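Local coordinates for protein transcriptional activator TenA-1 (Sulfolobus solfataricus P2, PDB 2QZC) that probably acts as a TenA-family thiaminase-type enzyme of thiamin metabolism, built on the all-helical heme oxygenase-like fold, at residues L18-Y22 with V196-I200; Y22-I28 with W203-L207; K73-V78 with K170-A174; V132-P136 with I191-V196. All blocks are in the same frame, centred on the assembly; numbering follows the deposited sequence.

Contact 1: L18-Y22 with V196-I200. With IMD (imidazole), chain C.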
loop_
_atom_site.group_PDB
_atom_site.type_symbol
_atom_site.label_atom_id
_atom_site.label_comp_id
_atom_site.label_asym_id
_atom_site.label_seq_id
_atom_site.Cartn_x
_atom_site.Cartn_y
_atom_site.Cartn_z
ATOM N N LEU A 18 -2.775 2.633 31.851
ATOM C CA LEU A 18 -1.713 2.401 30.875
ATOM C C LEU A 18 -1.554 3.544 29.898
ATOM O O LEU A 18 -0.458 3.752 29.395
ATOM C CB LEU A 18 -1.975 1.106 30.073
ATOM C CG LEU A 18 -1.921 -0.213 30.816
ATOM C CD1 LEU A 18 -2.414 -1.388 29.931
ATOM C CD2 LEU A 18 -0.500 -0.476 31.329
ATOM N N TRP A 19 -2.631 4.265 29.579
ATOM C CA TRP A 19 -2.547 5.326 28.598
ATOM C C TRP A 19 -1.551 6.396 28.993
ATOM O O TRP A 19 -0.674 6.748 28.205
ATOM C CB TRP A 19 -3.903 5.922 28.238
ATOM C CG TRP A 19 -3.808 6.813 27.025
ATOM C CD1 TRP A 19 -3.906 8.174 27.006
ATOM C CD2 TRP A 19 -3.581 6.407 25.663
ATOM N NE1 TRP A 19 -3.761 8.645 25.723
ATOM C CE2 TRP A 19 -3.593 7.587 24.867
ATOM C CE3 TRP A 19 -3.411 5.170 25.020
ATOM C CZ2 TRP A 19 -3.390 7.546 23.466
ATOM C CZ3 TRP A 19 -3.234 5.145 23.645
ATOM C CH2 TRP A 19 -3.220 6.292 22.886
ATOM N N ASN A 20 -1.651 6.902 30.211
ATOM C CA ASN A 20 -0.687 7.920 30.649
ATOM C C ASN A 20 0.710 7.346 30.868
ATOM O O ASN A 20 1.691 8.076 30.697
ATOM C CB ASN A 20 -1.194 8.716 31.864
ATOM C CG ASN A 20 -2.274 9.729 31.477
ATOM O OD1 ASN A 20 -2.376 10.155 30.317
ATOM N ND2 ASN A 20 -3.090 10.103 32.445
ATOM N N LYS A 21 0.817 6.060 31.214
ATOM C CA LYS A 21 2.148 5.425 31.303
ATOM C C LYS A 21 2.866 5.463 29.953
ATOM O O LYS A 21 4.093 5.474 29.892
ATOM C CB LYS A 21 2.077 4.003 31.836
ATOM C CG LYS A 21 1.754 3.946 33.332
ATOM C CD LYS A 21 1.666 2.547 33.860
ATOM C CE LYS A 21 1.373 2.560 35.359
ATOM N NZ LYS A 21 1.443 1.168 35.880
ATOM N N TYR A 22 2.078 5.452 28.867
ATOM C CA TYR A 22 2.578 5.563 27.496
ATOM C C TYR A 22 2.846 7.021 27.099
ATOM O O TYR A 22 3.989 7.392 26.802
ATOM C CB TYR A 22 1.564 4.878 26.542
ATOM C CG TYR A 22 1.675 5.162 25.054
ATOM C CD1 TYR A 22 2.893 5.392 24.436
ATOM C CD2 TYR A 22 0.532 5.121 24.241
ATOM C CE1 TYR A 22 2.974 5.650 23.077
ATOM C CE2 TYR A 22 0.609 5.347 22.865
ATOM C CZ TYR A 22 1.848 5.565 22.296
ATOM O OH TYR A 22 1.952 5.797 20.939
ATOM N N VAL A 196 -0.456 -0.860 23.546
ATOM C CA VAL A 196 -0.061 0.153 24.530
ATOM C C VAL A 196 1.041 -0.401 25.460
ATOM O O VAL A 196 2.021 0.293 25.758
ATOM C CB VAL A 196 -1.278 0.689 25.337
ATOM C CG1 VAL A 196 -0.802 1.657 26.448
ATOM C CG2 VAL A 196 -2.278 1.362 24.395
ATOM N N ARG A 197 0.921 -1.656 25.888
ATOM C CA ARG A 197 1.989 -2.265 26.699
ATOM C C ARG A 197 3.309 -2.280 25.922
ATOM O O ARG A 197 4.371 -2.010 26.487
ATOM C CB ARG A 197 1.663 -3.671 27.133
ATOM C CG ARG A 197 0.488 -3.764 28.127
ATOM C CD ARG A 197 0.319 -5.214 28.603
ATOM N NE ARG A 197 -0.877 -5.348 29.460
ATOM C CZ ARG A 197 -0.937 -5.040 30.741
ATOM N NH1 ARG A 197 0.078 -4.519 31.395
ATOM N NH2 ARG A 197 -2.099 -5.250 31.368
ATOM N N PHE A 198 3.258 -2.570 24.619
ATOM C CA PHE A 198 4.483 -2.587 23.837
ATOM C C PHE A 198 5.080 -1.182 23.696
ATOM O O PHE A 198 6.309 -1.038 23.646
ATOM C CB PHE A 198 4.263 -3.209 22.450
ATOM C CG PHE A 198 4.051 -4.686 22.458
ATOM C CD1 PHE A 198 5.053 -5.502 22.953
ATOM C CD2 PHE A 198 2.992 -5.285 21.794
ATOM C CE1 PHE A 198 4.920 -6.902 22.934
ATOM C CE2 PHE A 198 2.823 -6.630 21.789
ATOM C CZ PHE A 198 3.782 -7.467 22.340
ATOM N N GLU A 199 4.249 -0.154 23.572
ATOM C CA GLU A 199 4.751 1.230 23.502
ATOM C C GLU A 199 5.488 1.608 24.772
ATOM O O GLU A 199 6.598 2.169 24.746
ATOM C CB GLU A 199 3.597 2.198 23.255
ATOM C CG GLU A 199 3.042 2.155 21.855
ATOM C CD GLU A 199 3.993 2.695 20.813
ATOM O OE1 GLU A 199 4.987 3.386 21.155
ATOM O OE2 GLU A 199 3.753 2.436 19.603
ATOM N N ILE A 200 4.881 1.305 25.925
ATOM C CA ILE A 200 5.524 1.561 27.218
ATOM C C ILE A 200 6.880 0.829 27.275
ATOM O O ILE A 200 7.923 1.424 27.639
ATOM C CB ILE A 200 4.618 1.125 28.371
ATOM C CG1 ILE A 200 3.347 1.974 28.408
ATOM C CG2 ILE A 200 5.365 1.243 29.719
ATOM C CD1 ILE A 200 2.189 1.361 29.247
HETATM N N1 IMD C . 6.118 3.017 18.236
HETATM C C2 IMD C . 6.494 3.897 17.335
HETATM N N3 IMD C . 7.776 3.691 17.096
HETATM C C4 IMD C . 8.194 2.650 17.819
HETATM C C5 IMD C . 7.129 2.199 18.556
#

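Contact 2: Y22-I28 with W203-L207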
loop_
_atom_site.group_PDB
_atom_site.type_symbol
_atom_site.label_atom_id
_atom_site.label_comp_id
_atom_site.label_asym_id
_atom_site.label_seq_id
_atom_site.Cartn_x
_atom_site.Cartn_y
_atom_site.Cartn_z
ATOM N N TYR A 22 2.078 5.452 28.867
ATOM C CA TYR A 22 2.578 5.563 27.496
ATOM C C TYR A 22 2.846 7.021 27.099
ATOM O O TYR A 22 3.989 7.392 26.802
ATOM C CB TYR A 22 1.564 4.878 26.542
ATOM C CG TYR A 22 1.675 5.162 25.054
ATOM C CD1 TYR A 22 2.893 5.392 24.436
ATOM C CD2 TYR A 22 0.532 5.121 24.241
ATOM C CE1 TYR A 22 2.974 5.650 23.077
ATOM C CE2 TYR A 22 0.609 5.347 22.865
ATOM C CZ TYR A 22 1.848 5.565 22.296
ATOM O OH TYR A 22 1.952 5.797 20.939
ATOM N N VAL A 23 1.813 7.848 27.068
ATOM C CA VAL A 23 1.945 9.198 26.517
ATOM C C VAL A 23 2.610 10.209 27.451
ATOM O O VAL A 23 2.998 11.282 26.980
ATOM C CB VAL A 23 0.627 9.748 25.941
ATOM C CG1 VAL A 23 0.085 8.842 24.820
ATOM C CG2 VAL A 23 -0.414 9.993 27.048
ATOM N N LYS A 24 2.741 9.861 28.724
ATOM C CA LYS A 24 3.470 10.685 29.706
ATOM C C LYS A 24 4.655 9.903 30.270
ATOM O O LYS A 24 5.122 10.165 31.388
ATOM C CB LYS A 24 2.542 11.173 30.842
ATOM C CG LYS A 24 1.354 11.950 30.378
ATOM C CD LYS A 24 0.480 12.409 31.575
ATOM C CE LYS A 24 -0.591 13.429 31.130
ATOM N NZ LYS A 24 -1.366 13.901 32.290
ATOM N N HIS A 25 5.208 8.973 29.474
ATOM C CA HIS A 25 6.356 8.170 29.898
ATOM C C HIS A 25 7.574 9.058 30.228
ATOM O O HIS A 25 7.748 10.110 29.622
ATOM C CB HIS A 25 6.757 7.216 28.744
ATOM C CG HIS A 25 7.647 6.095 29.160
ATOM N ND1 HIS A 25 9.014 6.221 29.338
ATOM C CD2 HIS A 25 7.348 4.795 29.387
ATOM C CE1 HIS A 25 9.499 5.046 29.706
ATOM N NE2 HIS A 25 8.504 4.163 29.748
ATOM N N GLU A 26 8.391 8.594 31.173
ATOM C CA GLU A 26 9.666 9.237 31.538
ATOM C C GLU A 26 10.450 9.688 30.300
ATOM O O GLU A 26 10.984 10.796 30.252
ATOM C CB GLU A 26 10.512 8.271 32.357
ATOM C CG GLU A 26 11.906 8.776 32.744
ATOM C CD GLU A 26 12.693 7.795 33.593
ATOM O OE1 GLU A 26 12.177 6.714 33.956
ATOM O OE2 GLU A 26 13.866 8.128 33.880
ATOM N N PHE A 27 10.549 8.823 29.295
ATOM C CA PHE A 27 11.278 9.128 28.060
ATOM C C PHE A 27 10.747 10.430 27.449
ATOM O O PHE A 27 11.523 11.284 27.022
ATOM C CB PHE A 27 11.122 7.966 27.061
ATOM C CG PHE A 27 11.951 8.090 25.807
ATOM C CD1 PHE A 27 11.542 8.899 24.729
ATOM C CD2 PHE A 27 13.096 7.332 25.639
ATOM C CE1 PHE A 27 12.282 8.958 23.535
ATOM C CE2 PHE A 27 13.841 7.392 24.461
ATOM C CZ PHE A 27 13.430 8.221 23.406
ATOM N N ILE A 28 9.427 10.546 27.359
ATOM C CA ILE A 28 8.760 11.727 26.807
ATOM C C ILE A 28 8.944 12.966 27.691
ATOM O O ILE A 28 9.185 14.067 27.167
ATOM C CB ILE A 28 7.260 11.442 26.594
ATOM C CG1 ILE A 28 7.141 10.417 25.449
ATOM C CG2 ILE A 28 6.435 12.734 26.342
ATOM C CD1 ILE A 28 5.764 9.723 25.455
ATOM N N TRP A 203 9.708 2.463 25.052
ATOM C CA TRP A 203 10.404 3.592 25.692
ATOM C C TRP A 203 11.306 3.079 26.808
ATOM O O TRP A 203 12.415 3.591 26.979
ATOM C CB TRP A 203 9.424 4.572 26.307
ATOM C CG TRP A 203 8.405 5.294 25.531
ATOM C CD1 TRP A 203 7.080 5.398 25.869
ATOM C CD2 TRP A 203 8.581 6.102 24.367
ATOM N NE1 TRP A 203 6.442 6.228 25.003
ATOM C CE2 TRP A 203 7.315 6.642 24.046
ATOM C CE3 TRP A 203 9.691 6.401 23.538
ATOM C CZ2 TRP A 203 7.090 7.479 22.916
ATOM C CZ3 TRP A 203 9.488 7.213 22.456
ATOM C CH2 TRP A 203 8.164 7.765 22.159
ATOM N N ASP A 204 10.831 2.127 27.619
ATOM C CA ASP A 204 11.611 1.463 28.710
ATOM C C ASP A 204 12.947 0.919 28.143
ATOM O O ASP A 204 14.043 1.099 28.696
ATOM C CB ASP A 204 10.891 0.203 29.333
ATOM C CG ASP A 204 9.579 0.478 30.162
ATOM O OD1 ASP A 204 9.369 1.615 30.590
ATOM O OD2 ASP A 204 8.746 -0.504 30.365
ATOM N N ALA A 205 12.831 0.184 27.046
ATOM C CA ALA A 205 13.967 -0.491 26.426
ATOM C C ALA A 205 14.995 0.494 25.880
ATOM O O ALA A 205 16.209 0.198 25.885
ATOM C CB ALA A 205 13.481 -1.442 25.326
ATOM N N SER A 206 14.525 1.666 25.440
ATOM C CA SER A 206 15.417 2.719 24.963
ATOM C C SER A 206 16.130 3.368 26.159
ATOM O O SER A 206 17.342 3.591 26.090
ATOM C CB SER A 206 14.681 3.724 24.085
ATOM O OG SER A 206 14.410 3.174 22.796
ATOM N N LEU A 207 15.417 3.685 27.247
ATOM C CA LEU A 207 16.099 4.249 28.441
ATOM C C LEU A 207 17.215 3.331 28.961
ATOM O O LEU A 207 18.256 3.801 29.409
ATOM C CB LEU A 207 15.079 4.573 29.544
ATOM C CG LEU A 207 14.109 5.710 29.287
ATOM C CD1 LEU A 207 13.078 5.835 30.438
ATOM C CD2 LEU A 207 14.844 7.042 29.087
#

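Contact 3: K73-V78 with K170-A174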
loop_
_atom_site.group_PDB
_atom_site.type_symbol
_atom_site.label_atom_id
_atom_site.label_comp_id
_atom_site.label_asym_id
_atom_site.label_seq_id
_atom_site.Cartn_x
_atom_site.Cartn_y
_atom_site.Cartn_z
ATOM N N LYS A 73 -7.703 6.105 1.093
ATOM C CA LYS A 73 -7.514 7.418 1.747
ATOM C C LYS A 73 -6.248 7.399 2.626
ATOM O O LYS A 73 -5.430 8.314 2.615
ATOM C CB LYS A 73 -8.732 7.775 2.609
ATOM C CG LYS A 73 -8.765 9.206 3.156
ATOM C CD LYS A 73 -9.909 9.372 4.154
ATOM C CE LYS A 73 -10.062 10.818 4.613
ATOM N NZ LYS A 73 -10.519 11.716 3.499
ATOM N N ILE A 74 -6.101 6.331 3.404
ATOM C CA ILE A 74 -4.925 6.192 4.279
ATOM C C ILE A 74 -3.633 6.025 3.470
ATOM O O ILE A 74 -2.652 6.684 3.747
ATOM C CB ILE A 74 -5.112 4.971 5.262
ATOM C CG1 ILE A 74 -6.246 5.225 6.266
ATOM C CG2 ILE A 74 -3.769 4.634 6.019
ATOM C CD1 ILE A 74 -6.715 3.982 7.030
ATOM N N LEU A 75 -3.649 5.135 2.485
ATOM C CA LEU A 75 -2.463 4.848 1.646
ATOM C C LEU A 75 -1.995 6.068 0.856
ATOM O O LEU A 75 -0.796 6.252 0.689
ATOM C CB LEU A 75 -2.688 3.649 0.740
ATOM C CG LEU A 75 -2.900 2.286 1.435
ATOM C CD1 LEU A 75 -3.532 1.277 0.496
ATOM C CD2 LEU A 75 -1.596 1.764 2.013
ATOM N N ASN A 76 -2.944 6.874 0.373
ATOM C CA ASN A 76 -2.606 8.118 -0.326
ATOM C C ASN A 76 -1.751 9.024 0.557
ATOM O O ASN A 76 -0.789 9.640 0.076
ATOM C CB ASN A 76 -3.868 8.867 -0.740
ATOM C CG ASN A 76 -3.568 10.235 -1.325
ATOM O OD1 ASN A 76 -3.838 11.255 -0.695
ATOM N ND2 ASN A 76 -2.924 10.259 -2.483
ATOM N N LEU A 77 -2.109 9.111 1.838
ATOM C CA LEU A 77 -1.379 9.934 2.809
ATOM C C LEU A 77 -0.055 9.339 3.261
ATOM O O LEU A 77 0.923 10.062 3.427
ATOM C CB LEU A 77 -2.287 10.288 4.002
ATOM C CG LEU A 77 -3.522 11.118 3.625
ATOM C CD1 LEU A 77 -4.463 11.354 4.794
ATOM C CD2 LEU A 77 -3.124 12.470 3.018
ATOM N N VAL A 78 -0.031 8.031 3.467
ATOM C CA VAL A 78 1.180 7.342 3.911
ATOM C C VAL A 78 2.254 7.324 2.832
ATOM O O VAL A 78 3.419 7.590 3.133
ATOM C CB VAL A 78 0.863 5.929 4.421
ATOM C CG1 VAL A 78 2.166 5.096 4.642
ATOM C CG2 VAL A 78 0.011 6.008 5.686
ATOM N N LYS A 170 -3.698 14.915 9.347
ATOM C CA LYS A 170 -4.544 14.415 8.240
ATOM C C LYS A 170 -4.468 12.893 8.145
ATOM O O LYS A 170 -5.479 12.223 7.877
ATOM C CB LYS A 170 -4.170 15.068 6.899
ATOM C CG LYS A 170 -4.596 16.506 6.781
ATOM C CD LYS A 170 -4.139 17.041 5.428
ATOM C CE LYS A 170 -4.548 18.491 5.219
ATOM N NZ LYS A 170 -3.970 19.041 3.951
ATOM N N ARG A 171 -3.265 12.340 8.358
ATOM C CA ARG A 171 -3.104 10.886 8.387
ATOM C C ARG A 171 -3.953 10.288 9.514
ATOM O O ARG A 171 -4.649 9.279 9.298
ATOM C CB ARG A 171 -1.663 10.461 8.639
ATOM C CG ARG A 171 -0.692 10.537 7.511
ATOM C CD ARG A 171 0.620 9.879 8.012
ATOM N NE ARG A 171 1.716 9.887 7.054
ATOM C CZ ARG A 171 2.478 10.932 6.736
ATOM N NH1 ARG A 171 2.246 12.156 7.220
ATOM N NH2 ARG A 171 3.462 10.762 5.856
ATOM N N ILE A 172 -3.881 10.894 10.697
ATOM C CA ILE A 172 -4.656 10.422 11.853
ATOM C C ILE A 172 -6.154 10.498 11.565
ATOM O O ILE A 172 -6.912 9.588 11.880
ATOM C CB ILE A 172 -4.292 11.123 13.171
ATOM C CG1 ILE A 172 -2.802 10.978 13.458
ATOM C CG2 ILE A 172 -5.183 10.656 14.320
ATOM C CD1 ILE A 172 -2.270 9.527 13.463
ATOM N N GLU A 173 -6.599 11.598 10.959
ATOM C CA GLU A 173 -8.009 11.691 10.598
ATOM C C GLU A 173 -8.468 10.558 9.685
ATOM O O GLU A 173 -9.541 10.017 9.901
ATOM C CB GLU A 173 -8.311 13.052 9.953
ATOM C CG GLU A 173 -8.246 14.182 10.948
ATOM C CD GLU A 173 -8.306 15.589 10.338
ATOM O OE1 GLU A 173 -8.308 15.740 9.092
ATOM O OE2 GLU A 173 -8.303 16.531 11.152
ATOM N N ALA A 174 -7.646 10.194 8.693
ATOM C CA ALA A 174 -7.981 9.097 7.780
ATOM C C ALA A 174 -8.049 7.740 8.529
ATOM O O ALA A 174 -8.917 6.911 8.264
ATOM C CB ALA A 174 -6.986 9.033 6.628
#

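Contact 4: V132-P136 with I191-V196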
loop_
_atom_site.group_PDB
_atom_site.type_symbol
_atom_site.label_atom_id
_atom_site.label_comp_id
_atom_site.label_asym_id
_atom_site.label_seq_id
_atom_site.Cartn_x
_atom_site.Cartn_y
_atom_site.Cartn_z
ATOM N N VAL A 132 -6.905 -1.757 14.875
ATOM C CA VAL A 132 -6.935 -1.542 16.307
ATOM C C VAL A 132 -5.508 -1.669 16.885
ATOM O O VAL A 132 -5.101 -0.833 17.722
ATOM C CB VAL A 132 -7.958 -2.446 17.014
ATOM C CG1 VAL A 132 -7.858 -2.396 18.511
ATOM C CG2 VAL A 132 -9.386 -2.058 16.540
ATOM N N ALA A 133 -4.737 -2.678 16.438
ATOM C CA ALA A 133 -3.368 -2.844 16.930
ATOM C C ALA A 133 -2.445 -1.695 16.588
ATOM O O ALA A 133 -1.489 -1.437 17.302
ATOM C CB ALA A 133 -2.792 -4.151 16.388
ATOM N N TRP A 134 -2.702 -1.036 15.467
ATOM C CA TRP A 134 -1.898 0.049 14.926
ATOM C C TRP A 134 -2.245 1.421 15.505
ATOM O O TRP A 134 -1.423 2.330 15.486
ATOM C CB TRP A 134 -2.147 0.055 13.399
ATOM C CG TRP A 134 -1.321 0.961 12.573
ATOM C CD1 TRP A 134 0.004 1.221 12.714
ATOM C CD2 TRP A 134 -1.760 1.714 11.431
ATOM N NE1 TRP A 134 0.426 2.062 11.706
ATOM C CE2 TRP A 134 -0.625 2.388 10.905
ATOM C CE3 TRP A 134 -2.993 1.855 10.792
ATOM C CZ2 TRP A 134 -0.710 3.267 9.780
ATOM C CZ3 TRP A 134 -3.078 2.695 9.660
ATOM C CH2 TRP A 134 -1.944 3.364 9.178
ATOM N N THR A 135 -3.446 1.577 16.058
ATOM C CA THR A 135 -3.927 2.893 16.511
ATOM C C THR A 135 -3.103 3.494 17.644
ATOM O O THR A 135 -2.810 4.671 17.575
ATOM C CB THR A 135 -5.423 2.835 16.814
ATOM O OG1 THR A 135 -6.102 2.547 15.586
ATOM C CG2 THR A 135 -5.918 4.196 17.323
ATOM N N PRO A 136 -2.664 2.697 18.661
ATOM C CA PRO A 136 -1.853 3.342 19.720
ATOM C C PRO A 136 -0.595 4.054 19.237
ATOM O O PRO A 136 -0.325 5.194 19.644
ATOM C CB PRO A 136 -1.545 2.166 20.650
ATOM C CG PRO A 136 -2.775 1.286 20.499
ATOM C CD PRO A 136 -3.034 1.316 19.037
ATOM N N ILE A 191 -6.360 -6.352 22.151
ATOM C CA ILE A 191 -5.286 -6.130 21.156
ATOM C C ILE A 191 -4.697 -4.723 21.357
ATOM O O ILE A 191 -3.468 -4.526 21.366
ATOM C CB ILE A 191 -5.807 -6.321 19.715
ATOM C CG1 ILE A 191 -6.154 -7.785 19.481
ATOM C CG2 ILE A 191 -4.759 -5.881 18.657
ATOM C CD1 ILE A 191 -6.969 -8.054 18.195
ATOM N N PHE A 192 -5.574 -3.713 21.470
ATOM C CA PHE A 192 -5.194 -2.324 21.694
ATOM C C PHE A 192 -4.359 -2.225 22.973
ATOM O O PHE A 192 -3.306 -1.553 23.009
ATOM C CB PHE A 192 -6.465 -1.468 21.793
ATOM C CG PHE A 192 -6.261 0.017 21.811
ATOM C CD1 PHE A 192 -6.097 0.690 23.022
ATOM C CD2 PHE A 192 -6.324 0.779 20.633
ATOM C CE1 PHE A 192 -5.954 2.073 23.055
ATOM C CE2 PHE A 192 -6.210 2.156 20.665
ATOM C CZ PHE A 192 -6.013 2.799 21.892
ATOM N N ILE A 193 -4.812 -2.876 24.044
ATOM C CA ILE A 193 -4.065 -2.874 25.335
ATOM C C ILE A 193 -2.638 -3.438 25.133
ATOM O O ILE A 193 -1.678 -2.844 25.604
ATOM C CB ILE A 193 -4.804 -3.695 26.433
ATOM C CG1 ILE A 193 -6.095 -2.962 26.863
ATOM C CG2 ILE A 193 -3.876 -3.968 27.635
ATOM C CD1 ILE A 193 -7.056 -3.803 27.709
ATOM N N ASN A 194 -2.525 -4.542 24.389
ATOM C CA ASN A 194 -1.195 -5.123 24.115
ATOM C C ASN A 194 -0.298 -4.129 23.387
ATOM O O ASN A 194 0.886 -3.977 23.751
ATOM C CB ASN A 194 -1.234 -6.472 23.390
ATOM C CG ASN A 194 -1.465 -7.637 24.325
ATOM O OD1 ASN A 194 -1.420 -7.469 25.566
ATOM N ND2 ASN A 194 -1.700 -8.832 23.759
ATOM N N SER A 195 -0.834 -3.428 22.377
ATOM C CA SER A 195 -0.041 -2.401 21.701
ATOM C C SER A 195 0.432 -1.294 22.635
ATOM O O SER A 195 1.596 -0.853 22.562
ATOM C CB SER A 195 -0.775 -1.841 20.503
ATOM O OG SER A 195 -0.868 -2.808 19.468
ATOM N N VAL A 196 -0.456 -0.860 23.546
ATOM C CA VAL A 196 -0.061 0.153 24.530
ATOM C C VAL A 196 1.041 -0.401 25.460
ATOM O O VAL A 196 2.021 0.293 25.758
ATOM C CB VAL A 196 -1.278 0.689 25.337
ATOM C CG1 VAL A 196 -0.802 1.657 26.448
ATOM C CG2 VAL A 196 -2.278 1.362 24.395
#

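Contact 1: L18-Y22 with V196-I200
Y22 and E199 form the tight end of this helix pair. They lie side by side and point the same way, with CB of E199 over one face of the phenol ring, 3.7 Å from its centroid, a CH-pi contact. The ring is swung there by chi1 of 165°, which sets CG opposite the backbone N. V196 sits between L18 and W19: CG1 meets CB of L18 at 3.8 Å, while CG2 touches the W19 ring at its edge. I200 closes the row, CG1 against CB of Y22 at 3.9 Å and CD1 against CB of K21.

The other side is looser. L18 reaches out so that CD1 rests over the centre of the R197 guanidinium, 4.0 Å from CZ, and the extended K21 chain leads off into solvent.

At the buried end the polar groups have partners: Y22 OH bonds to P136 O, and E199 OE2 accepts a bond from imidazole N1 at 2.8 Å and is also hydrogen-bonded to Y115 OH. D48 holds the same imidazole, probably a crystallisation additive. Two acids around a small heterocycle, one of them bonded to a tyrosine, are consistent with the ligand pocket of TenA proteins, in the heme oxygenase-like fold.

Contact 2: Y22-I28 with W203-L207
Two polar bonds join W203 and D204 to the end of helix 18-23 and the turn that follows. The shorter runs from H25 NE2 to D204 OD1, 2.8 Å and 159° at the hydrogen; it belongs to one of two modelled conformers of D204 and so is provisional. It lies in the imidazole plane but meets the carboxylate from above its own plane. The longer one, W203 NE1 to Y22 O at 3.3 Å, is bent, and the carbonyl oxygen lies tilted from the indole plane. On its other nitrogen H25 acts as an N-cap, ND1 accepting from F27 N at 3.0 Å, which should help fix the ring's rotation and probably its tautomer.

Ring contacts come next. CB of W203 sits over the centre of the H25 ring, 3.4 Å from its centroid, a CH-pi contact. F27, with chi1 of -174°, lies nearly parallel to the six-membered ring of W203 but slid aside, CD1 to CE3 at 3.3 Å.

Aliphatic contacts surround the rings: I28 CD1 packs on W203 CZ2 at 3.6 Å, and L207 CD2 meets F27 CD2. Y44 of helix 38-63 adds a further ring. Together Y22, H25, F27 and W203 make an aromatic cluster around a histidine-capped helix start.

Contact 3: K73-V78 with K170-A174
An antiparallel helix pair near the dimer interface brings I74 and L77 of helix 68-78 against R171 and A174 of helix 166-179. The short axes run 9.1 Å apart at an angle of 160°, and the small A174 serves as the meeting point. Its CB is touched by CD1 of L77 at 3.9 Å and by CG1 of I74 at the same 3.9 Å; a further touch from CD of K73 holds for one of two modelled conformers of the lysine and so is doubtful.

Within the helical bundle of the heme oxygenase-like fold this pair is backed by helix 127-148, since I74 also packs on W127 and W134. One turn along, L77, its CG opposite the carbonyl carbon (chi1 -62°), presses CD1 onto the backbone, 3.4 Å from K170 O, and its CB meets CG of R171 at 3.9 Å. The extended arginine then carries its guanidinium across the end of helix 68-78, with L77 O above one face and toward the rim; NH2 stays 3.6 Å from L77 O. K170 leads away and makes a salt bridge with E167. On another side of helix 68-78, L75 packs on L60 of the second subunit.

Contact 4: V132-P136 with I191-V196
P136 is the bump of this contact and the ring of F192 is the flat wall it leans on. CG of the proline stands 3.6 Å from the ring centroid, 16° off the normal, a CH-pi contact placed toward the rim near CE2. The ring is carried there by chi1 of -171°, CG opposite the backbone N, and CG2 of T135 lies at its edge, in plane, 3.9 Å from F192 CE2. The proline sits in the hollow bounded by F192, S195 and V196: CG touches CB of S195 at 3.7 Å and CB lies against CG2 of V196.

One turn earlier, V132 and A133 pack beside F192 and I191. V132 pushes CG1 against CB of F192 at 3.7 Å, crossing the phenylalanine at about a right angle. With only a methyl at A133 the helices probably come closer, and its CB meets CG2 of I191 at 3.5 Å, a tight fit for two carbons.

P136 has no N-H for the preceding turn, and helix 127-148 kinks here. S195 OG donates to A133 O at 2.6 Å, in the carbonyl plane on a lone pair, and also bonds H118 NE2. Such a proline-kinked helix, its short axis coming within 7.8 Å of a neighbour inclined by 32°, forms part of the buried core of this heme oxygenase-like bundle.

Overall arrangement
Contacts 4, 1 and 2 follow one another along helix 186-208, which presents residues 191-196 to helix 127-148, then 196-200 and 203-207 to the N-terminal helices 18-23 and 26-32. Contacts 1 and 4 share V196, contacts 1 and 2 share Y22, and in both pairs the centres are 9 Å apart. Contact 3, about 24 Å and 26 Å from contacts 1 and 2 between centres, lies across the chain's centre from both, yet touches contact 4 through I74 and W134. Along the chain contacts 3 and 4 cross, and both are nested inside the loops closed by contacts 1 and 2. Helix 186-208 thus binds the N-terminal helices to the core.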